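Local coordinates for HpuA (Kingella denitrificans ATCC 33394, PDB 5EC6), which probably serves as an outer-membrane lipoprotein receptor that binds haemoglobin at the cell surface, so that the bacterium can take up its haem iron, at residues A189-R197 against Q205-T213; V214-I225 against I235-N243. All blocks are in the same frame, centred on the assembly; numbering follows the deposited sequence.

Contact 1 (A189-R197 against Q205-T213)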
loop_
_atom_site.group_PDB
_atom_site.type_symbol
_atom_site.label_atom_id
_atom_site.label_comp_id
_atom_site.label_asym_id
_atom_site.label_seq_id
_atom_site.Cartn_x
_atom_site.Cartn_y
_atom_site.Cartn_z
ATOM N N ALA A 189 11.983 9.779 3.107
ATOM C CA ALA A 189 10.934 8.883 3.529
ATOM C C ALA A 189 11.310 8.170 4.813
ATOM O O ALA A 189 12.427 7.662 4.959
ATOM C CB ALA A 189 10.689 7.860 2.428
ATOM N N VAL A 190 10.372 8.100 5.750
ATOM C CA VAL A 190 10.614 7.448 7.007
ATOM C C VAL A 190 9.515 6.396 7.213
ATOM O O VAL A 190 8.357 6.614 6.850
ATOM C CB VAL A 190 10.693 8.435 8.183
ATOM C CG1 VAL A 190 11.956 9.289 8.039
ATOM C CG2 VAL A 190 9.496 9.355 8.307
ATOM N N THR A 191 9.923 5.269 7.743
ATOM C CA THR A 191 9.047 4.093 7.844
ATOM C C THR A 191 8.922 3.567 9.250
ATOM O O THR A 191 9.818 3.712 10.121
ATOM C CB THR A 191 9.458 3.002 6.861
ATOM O OG1 THR A 191 10.885 2.728 6.965
ATOM C CG2 THR A 191 9.109 3.402 5.449
ATOM N N SER A 192 7.776 2.935 9.512
ATOM C CA SER A 192 7.503 2.309 10.791
ATOM C C SER A 192 8.418 1.107 11.046
ATOM O O SER A 192 8.942 0.498 10.122
ATOM C CB SER A 192 6.030 1.878 10.846
ATOM O OG SER A 192 5.729 1.007 9.791
ATOM N N SER A 193 8.612 0.781 12.328
ATOM C CA SER A 193 9.615 -0.235 12.699
ATOM C C SER A 193 9.237 -1.584 12.206
ATOM O O SER A 193 8.079 -2.049 12.371
ATOM C CB SER A 193 9.826 -0.281 14.202
ATOM O OG SER A 193 10.299 0.968 14.661
ATOM N N TYR A 194 10.195 -2.289 11.620
ATOM C CA TYR A 194 9.918 -3.595 11.077
ATOM C C TYR A 194 11.178 -4.405 11.080
ATOM O O TYR A 194 12.137 -4.050 10.374
ATOM C CB TYR A 194 9.396 -3.483 9.657
ATOM C CG TYR A 194 8.680 -4.650 9.065
ATOM C CD1 TYR A 194 8.044 -5.631 9.862
ATOM C CD2 TYR A 194 8.546 -4.762 7.685
ATOM C CE1 TYR A 194 7.340 -6.657 9.287
ATOM C CE2 TYR A 194 7.858 -5.793 7.098
ATOM C CZ TYR A 194 7.244 -6.755 7.893
ATOM O OH TYR A 194 6.559 -7.752 7.240
ATOM N N GLU A 195 11.137 -5.521 11.814
ATOM C CA GLU A 195 12.251 -6.485 11.860
ATOM C C GLU A 195 11.664 -7.854 11.967
ATOM O O GLU A 195 10.793 -8.116 12.833
ATOM C CB GLU A 195 13.154 -6.232 13.069
ATOM C CG GLU A 195 14.237 -7.303 13.234
ATOM C CD GLU A 195 15.217 -7.019 14.361
ATOM O OE1 GLU A 195 15.171 -5.940 15.000
ATOM O OE2 GLU A 195 16.089 -7.908 14.557
ATOM N N THR A 196 12.078 -8.748 11.086
ATOM C CA THR A 196 11.618 -10.131 11.177
ATOM C C THR A 196 12.834 -11.028 11.346
ATOM O O THR A 196 13.971 -10.552 11.267
ATOM C CB THR A 196 10.810 -10.519 9.932
ATOM O OG1 THR A 196 11.626 -10.346 8.773
ATOM C CG2 THR A 196 9.581 -9.621 9.811
ATOM N N ARG A 197 12.587 -12.314 11.580
ATOM C CA ARG A 197 13.661 -13.325 11.578
ATOM C C ARG A 197 13.252 -14.601 10.846
ATOM O O ARG A 197 12.257 -15.218 11.208
ATOM C CB ARG A 197 14.097 -13.631 13.021
ATOM C CG ARG A 197 15.542 -13.239 13.295
ATOM C CD ARG A 197 15.842 -12.954 14.761
ATOM N NE ARG A 197 16.971 -12.028 14.899
ATOM C CZ ARG A 197 18.239 -12.292 14.555
ATOM N NH1 ARG A 197 18.589 -13.475 14.045
ATOM N NH2 ARG A 197 19.174 -11.361 14.724
ATOM N N GLN A 205 8.241 -15.290 12.508
ATOM C CA GLN A 205 8.598 -14.501 13.694
ATOM C C GLN A 205 8.863 -13.016 13.371
ATOM O O GLN A 205 9.686 -12.688 12.529
ATOM C CB GLN A 205 9.832 -15.058 14.417
ATOM C CG GLN A 205 10.226 -14.162 15.588
ATOM C CD GLN A 205 11.394 -14.646 16.437
ATOM O OE1 GLN A 205 12.147 -15.551 16.046
ATOM N NE2 GLN A 205 11.548 -14.031 17.622
ATOM N N VAL A 206 8.229 -12.136 14.136
ATOM C CA VAL A 206 8.394 -10.698 13.961
ATOM C C VAL A 206 8.888 -10.090 15.271
ATOM O O VAL A 206 8.256 -10.207 16.313
ATOM C CB VAL A 206 7.015 -10.070 13.542
ATOM C CG1 VAL A 206 7.106 -8.557 13.427
ATOM C CG2 VAL A 206 6.496 -10.672 12.240
ATOM N N VAL A 207 10.029 -9.430 15.220
ATOM C CA VAL A 207 10.646 -8.834 16.374
ATOM C C VAL A 207 9.948 -7.496 16.676
ATOM O O VAL A 207 9.580 -7.199 17.820
ATOM C CB VAL A 207 12.146 -8.599 16.106
ATOM C CG1 VAL A 207 12.767 -7.782 17.233
ATOM C CG2 VAL A 207 12.844 -9.937 15.876
ATOM N N THR A 208 9.778 -6.697 15.624
ATOM C CA THR A 208 8.958 -5.484 15.679
ATOM C C THR A 208 8.172 -5.365 14.379
ATOM O O THR A 208 8.691 -5.662 13.320
ATOM C CB THR A 208 9.807 -4.208 15.794
ATOM O OG1 THR A 208 11.018 -4.484 16.523
ATOM C CG2 THR A 208 8.994 -3.114 16.476
ATOM N N GLY A 209 6.909 -4.987 14.476
ATOM C CA GLY A 209 6.088 -4.848 13.271
ATOM C C GLY A 209 4.801 -4.104 13.649
ATOM O O GLY A 209 4.562 -3.768 14.826
ATOM N N SER A 210 3.987 -3.834 12.639
ATOM C CA SER A 210 2.730 -3.123 12.820
ATOM C C SER A 210 1.614 -3.966 12.255
ATOM O O SER A 210 1.747 -4.545 11.163
ATOM C CB SER A 210 2.751 -1.824 12.066
ATOM O OG SER A 210 3.789 -0.912 12.509
ATOM N N PHE A 211 0.532 -4.051 13.021
ATOM C CA PHE A 211 -0.594 -4.902 12.646
ATOM C C PHE A 211 -1.921 -4.142 12.780
ATOM O O PHE A 211 -2.137 -3.392 13.730
ATOM C CB PHE A 211 -0.634 -6.159 13.524
ATOM C CG PHE A 211 0.690 -6.923 13.473
ATOM C CD1 PHE A 211 0.945 -7.747 12.429
ATOM C CD2 PHE A 211 1.678 -6.673 14.402
ATOM C CE1 PHE A 211 2.147 -8.428 12.323
ATOM C CE2 PHE A 211 2.897 -7.324 14.309
ATOM C CZ PHE A 211 3.115 -8.204 13.269
ATOM N N LEU A 212 -2.754 -4.342 11.769
ATOM C CA LEU A 212 -4.127 -3.829 11.791
ATOM C C LEU A 212 -5.077 -5.015 11.661
ATOM O O LEU A 212 -4.878 -5.895 10.822
ATOM C CB LEU A 212 -4.376 -2.858 10.633
ATOM C CG LEU A 212 -3.435 -1.659 10.524
ATOM C CD1 LEU A 212 -3.747 -0.858 9.275
ATOM C CD2 LEU A 212 -3.429 -0.812 11.771
ATOM N N THR A 213 -6.128 -5.023 12.483
ATOM C CA THR A 213 -7.147 -6.050 12.421
ATOM C C THR A 213 -8.507 -5.446 12.107
ATOM O O THR A 213 -8.930 -4.425 12.705
ATOM C CB THR A 213 -7.160 -6.854 13.722
ATOM O OG1 THR A 213 -5.995 -7.666 13.736
ATOM C CG2 THR A 213 -8.358 -7.740 13.876
HETATM O O HOH W 1 5.938 -1.475 10.960
#
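Glu195 and Val207 carry the main side-chain contact between 189-197 and 205-213. Glu195 has CG anti to its backbone N (chi1 174°) and runs on extended, which carries CG and the carboxylate across the branches of Val207. Glu195 CG lies 3.8 Å from Val207 CB, and Glu195 OE1 sits 3.8 Å from Val207 CG1. Thr196 and Val206 share the other face, where their CG2 methyls approach more loosely. The Tyr194 ring brings its CD1 edge to Thr208 O, which lies in the ring plane. The far end of the ring is anchored outside the pair, where its OH bonds to Glu178 and Ala130.

Backbone bonds hold the two chains together. Glu195 N donates to Thr208 O in a nearly straight bond of 2.9 Å. Glu195 O takes two donors. The bond from Val207 N is shorter, at 2.8 Å, but bent, with an N-H...O angle of 143°. The bond from Thr208 N is longer, at 3.3 Å, and uses a lone pair. Arg197 N closes the end of the ladder on Gln205 O.

A water links the chains beyond the ladder. It donates to Ser193 O at 2.6 Å and also bonds Ser192 OG and Ser210 OG. Those two hydroxyls have further partners, the backbone N of Gly181 and of Val226 respectively.

The short strand 195-196 also pairs with 99-100, whose Val100 touches Glu195. Val207 and Thr208 both face Glu195 in an antiparallel pairing, and the register slips by one between Glu195 and Thr196. This is a classic beta bulge.

Contact 2 (V214-I225 against I235-N243)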
loop_
_atom_site.group_PDB
_atom_site.type_symbol
_atom_site.label_atom_id
_atom_site.label_comp_id
_atom_site.label_asym_id
_atom_site.label_seq_id
_atom_site.Cartn_x
_atom_site.Cartn_y
_atom_site.Cartn_z
ATOM N N VAL A 214 -9.187 -6.130 11.181
ATOM C CA VAL A 214 -10.538 -5.803 10.788
ATOM C C VAL A 214 -11.459 -6.830 11.410
ATOM O O VAL A 214 -11.272 -8.052 11.230
ATOM C CB VAL A 214 -10.714 -5.785 9.259
ATOM C CG1 VAL A 214 -12.181 -5.528 8.938
ATOM C CG2 VAL A 214 -9.851 -4.732 8.599
ATOM N N ASN A 215 -12.471 -6.346 12.139
ATOM C CA ASN A 215 -13.571 -7.182 12.610
ATOM C C ASN A 215 -14.781 -6.893 11.720
ATOM O O ASN A 215 -15.326 -5.805 11.764
ATOM C CB ASN A 215 -13.889 -6.901 14.058
ATOM C CG ASN A 215 -14.892 -7.871 14.609
ATOM O OD1 ASN A 215 -15.882 -8.180 13.940
ATOM N ND2 ASN A 215 -14.644 -8.375 15.812
ATOM N N PHE A 216 -15.106 -7.843 10.856
ATOM C CA PHE A 216 -16.195 -7.718 9.910
ATOM C C PHE A 216 -17.548 -7.919 10.615
ATOM O O PHE A 216 -18.565 -7.522 10.058
ATOM C CB PHE A 216 -16.052 -8.735 8.782
ATOM C CG PHE A 216 -14.855 -8.472 7.874
ATOM C CD1 PHE A 216 -14.945 -7.586 6.835
ATOM C CD2 PHE A 216 -13.639 -9.081 8.127
ATOM C CE1 PHE A 216 -13.860 -7.367 5.967
ATOM C CE2 PHE A 216 -12.541 -8.820 7.294
ATOM C CZ PHE A 216 -12.655 -7.947 6.239
ATOM N N ASN A 217 -17.561 -8.554 11.772
ATOM C CA ASN A 217 -18.835 -8.713 12.558
ATOM C C ASN A 217 -19.302 -7.356 13.041
ATOM O O ASN A 217 -20.481 -7.022 12.929
ATOM C CB ASN A 217 -18.672 -9.671 13.729
ATOM C CG ASN A 217 -18.113 -10.998 13.348
ATOM O OD1 ASN A 217 -18.458 -11.548 12.301
ATOM N ND2 ASN A 217 -17.208 -11.531 14.188
ATOM N N THR A 218 -18.383 -6.562 13.571
ATOM C CA THR A 218 -18.705 -5.252 14.157
ATOM C C THR A 218 -18.421 -4.083 13.243
ATOM O O THR A 218 -18.823 -2.929 13.481
ATOM C CB THR A 218 -17.868 -5.039 15.438
ATOM O OG1 THR A 218 -16.470 -5.045 15.069
ATOM C CG2 THR A 218 -18.161 -6.042 16.512
ATOM N N GLY A 219 -17.716 -4.343 12.129
ATOM C CA GLY A 219 -17.325 -3.281 11.205
ATOM C C GLY A 219 -16.317 -2.301 11.775
ATOM O O GLY A 219 -16.468 -1.115 11.599
ATOM N N LYS A 220 -15.322 -2.815 12.483
ATOM C CA LYS A 220 -14.301 -2.006 13.125
ATOM C C LYS A 220 -12.896 -2.391 12.667
ATOM O O LYS A 220 -12.645 -3.551 12.345
ATOM C CB LYS A 220 -14.374 -2.110 14.648
ATOM C CG LYS A 220 -15.658 -1.492 15.233
ATOM C CD LYS A 220 -15.777 0.005 14.989
ATOM C CE LYS A 220 -16.841 0.607 15.894
ATOM N NZ LYS A 220 -17.021 2.046 15.731
ATOM N N LEU A 221 -11.972 -1.432 12.677
ATOM C CA LEU A 221 -10.556 -1.664 12.465
ATOM C C LEU A 221 -9.735 -1.105 13.619
ATOM O O LEU A 221 -9.955 0.017 14.066
ATOM C CB LEU A 221 -10.089 -1.038 11.178
ATOM C CG LEU A 221 -8.637 -1.180 10.710
ATOM C CD1 LEU A 221 -8.505 -1.034 9.204
ATOM C CD2 LEU A 221 -7.784 -0.125 11.344
ATOM N N GLY A 222 -8.822 -1.927 14.129
ATOM C CA GLY A 222 -7.905 -1.522 15.186
ATOM C C GLY A 222 -6.461 -1.849 14.878
ATOM O O GLY A 222 -6.153 -2.647 13.976
ATOM N N GLY A 223 -5.560 -1.225 15.627
ATOM C CA GLY A 223 -4.155 -1.555 15.595
ATOM C C GLY A 223 -3.277 -0.321 15.653
ATOM O O GLY A 223 -3.761 0.789 15.755
ATOM N N THR A 224 -1.957 -0.533 15.615
ATOM C CA THR A 224 -0.982 0.508 15.807
ATOM C C THR A 224 0.134 0.394 14.795
ATOM O O THR A 224 0.722 -0.684 14.626
ATOM C CB THR A 224 -0.380 0.427 17.232
ATOM O OG1 THR A 224 -1.424 0.650 18.190
ATOM C CG2 THR A 224 0.716 1.477 17.436
ATOM N N ILE A 225 0.432 1.524 14.173
ATOM C CA ILE A 225 1.596 1.646 13.326
ATOM C C ILE A 225 2.755 2.138 14.239
ATOM O O ILE A 225 2.694 3.247 14.772
ATOM C CB ILE A 225 1.351 2.589 12.178
ATOM C CG1 ILE A 225 0.267 2.023 11.249
ATOM C CG2 ILE A 225 2.640 2.764 11.336
ATOM C CD1 ILE A 225 -0.204 2.978 10.211
ATOM N N ILE A 235 1.265 5.604 15.404
ATOM C CA ILE A 235 -0.092 6.033 15.045
ATOM C C ILE A 235 -1.045 4.948 15.523
ATOM O O ILE A 235 -0.985 3.797 15.058
ATOM C CB ILE A 235 -0.263 6.226 13.516
ATOM C CG1 ILE A 235 0.653 7.327 12.998
ATOM C CG2 ILE A 235 -1.718 6.515 13.188
ATOM C CD1 ILE A 235 0.729 7.411 11.470
ATOM N N GLU A 236 -1.862 5.280 16.506
ATOM C CA GLU A 236 -2.810 4.336 17.073
ATOM C C GLU A 236 -4.198 4.547 16.476
ATOM O O GLU A 236 -4.743 5.624 16.545
ATOM C CB GLU A 236 -2.883 4.471 18.595
ATOM C CG GLU A 236 -3.813 3.456 19.226
ATOM C CD GLU A 236 -3.724 3.345 20.739
ATOM O OE1 GLU A 236 -2.999 4.144 21.348
ATOM O OE2 GLU A 236 -4.348 2.400 21.278
ATOM N N MET A 237 -4.769 3.492 15.901
ATOM C CA MET A 237 -6.171 3.593 15.406
ATOM C C MET A 237 -7.072 3.736 16.586
ATOM O O MET A 237 -6.900 3.012 17.575
ATOM C CB MET A 237 -6.527 2.346 14.604
ATOM C CG MET A 237 -5.626 2.158 13.385
ATOM S SD MET A 237 -5.846 3.443 12.155
ATOM C CE MET A 237 -4.509 3.050 11.016
ATOM N N ARG A 238 -8.006 4.689 16.536
ATOM C CA ARG A 238 -8.909 4.974 17.637
ATOM C C ARG A 238 -10.353 4.531 17.401
ATOM O O ARG A 238 -10.936 3.838 18.246
ATOM C CB ARG A 238 -8.860 6.443 18.019
ATOM C CG ARG A 238 -7.496 6.851 18.631
ATOM C CD ARG A 238 -7.240 6.190 19.956
ATOM N NE ARG A 238 -6.039 6.700 20.588
ATOM C CZ ARG A 238 -5.627 6.388 21.817
ATOM N NH1 ARG A 238 -6.326 5.569 22.583
ATOM N NH2 ARG A 238 -4.505 6.935 22.293
ATOM N N ASP A 239 -11.011 5.041 16.383
ATOM C CA ASP A 239 -12.369 4.588 16.086
ATOM C C ASP A 239 -12.506 4.626 14.572
ATOM O O ASP A 239 -12.640 5.693 13.975
ATOM C CB ASP A 239 -13.421 5.498 16.689
ATOM C CG ASP A 239 -14.828 4.881 16.573
ATOM O OD1 ASP A 239 -14.913 3.698 16.240
ATOM O OD2 ASP A 239 -15.804 5.550 16.910
ATOM N N VAL A 240 -12.386 3.448 13.994
ATOM C CA VAL A 240 -12.399 3.306 12.558
ATOM C C VAL A 240 -13.477 2.303 12.158
ATOM O O VAL A 240 -13.445 1.166 12.567
ATOM C CB VAL A 240 -11.002 2.864 12.063
ATOM C CG1 VAL A 240 -11.007 2.672 10.548
ATOM C CG2 VAL A 240 -9.940 3.901 12.435
ATOM N N ASN A 241 -14.422 2.781 11.333
ATOM C CA ASN A 241 -15.523 1.973 10.858
ATOM C C ASN A 241 -15.279 1.443 9.458
ATOM O O ASN A 241 -14.724 2.167 8.641
ATOM C CB ASN A 241 -16.806 2.792 10.874
ATOM C CG ASN A 241 -17.251 3.115 12.300
ATOM O OD1 ASN A 241 -17.594 2.223 13.067
ATOM N ND2 ASN A 241 -17.152 4.373 12.672
ATOM N N VAL A 242 -15.742 0.222 9.222
ATOM C CA VAL A 242 -15.507 -0.498 7.977
ATOM C C VAL A 242 -16.862 -0.726 7.321
ATOM O O VAL A 242 -17.769 -1.269 7.999
ATOM C CB VAL A 242 -14.822 -1.819 8.231
ATOM C CG1 VAL A 242 -14.508 -2.487 6.889
ATOM C CG2 VAL A 242 -13.562 -1.623 9.053
ATOM N N ASN A 243 -16.975 -0.290 6.060
ATOM C CA ASN A 243 -18.241 -0.377 5.285
ATOM C C ASN A 243 -17.852 -1.004 3.942
ATOM O O ASN A 243 -17.148 -0.362 3.172
ATOM C CB ASN A 243 -18.868 1.001 5.082
ATOM C CG ASN A 243 -19.426 1.616 6.386
ATOM O OD1 ASN A 243 -20.557 1.293 6.804
ATOM N ND2 ASN A 243 -18.653 2.512 7.032
HETATM O O HOH W 2 -19.068 -0.086 12.656
HETATM O O HOH W 3 -11.692 1.253 15.775
HETATM O O HOH W 4 -6.465 0.331 17.907
#
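Lys220 and Asn241 lie side by side and point the same way from a non-hydrogen-bonded antiparallel pair. The lysine chain is bent at chi2 (-63°), which carries CD and CE past the amide oxygen. Lys220 NZ ends 2.7 Å from Asn241 OD1, tilted 31° from the carbonyl plane. Asp239 comes across the lysine, and its OD1 takes Lys220 NZ at 2.7 Å on the syn lone pair. The other carboxylate oxygen and Asn241 ND2 both bond a glycerol, probably from the crystallisation liquor.

The apolar face is built round Leu221. The Leu221 and Met237 side chains cross obliquely, with Leu221 CD2 3.7 Å from Met237 CG, while Leu221 CB rests on Val240 CG1 at 3.9 Å. Met237 has CG beside its backbone N and bends again at chi2. Its CB and CG lie against Gly223 O, which also accepts Met237 N nearly along its C=O axis. Val242 directs CG2 over the backbone at Lys220 C and also toward Val214 CG1. That same Val214 CG1 sits over the centre of the Phe216 ring, 3.6 Å above its plane. Ile225 and Ile235 stand as a hydrogen-bonded pair with their CB atoms 4.2 Å apart. Phe247 and Val260 of the following strands add to this face, on Leu221 and Met237.

Between the two ends the strands are bridged by water. One molecule takes Val240 N and donates to Leu221 O. Another links Gly223 N to Met237 O.

The hairpin thus has two chemically distinct faces. Lys220, Asn241, Thr224 and Glu236 lie on one; Asp239, at the corner of its strand, reaches Lys220 from beside it. Aliphatic chains and the methionine line the other. The two oxygens round Lys220 NZ would probably favour its charged form, while the carboxylate offsets that charge.

How the contacts relate
Contact 1 comes first along the chain and closes before contact 2 opens. Their centres are 18 Å apart. Both use strand 208-215: it starts in contact 1, and its last residues, Val214 and Asn215, belong to contact 2. The chain then turns into strand 220-225, its antiparallel neighbour, which in turn pairs with 235-243. The contacts touch directly. Thr213 N lies 2.8 Å from Gly222 O, a probable hydrogen bond, and Ser192 CB packs on Ile225 CG2 at 3.5 Å. Strand 208-215 thus leads from the bulged pairing of contact 1 into the run of antiparallel strands that contact 2 continues, consistent with the beta-barrel part of the fold.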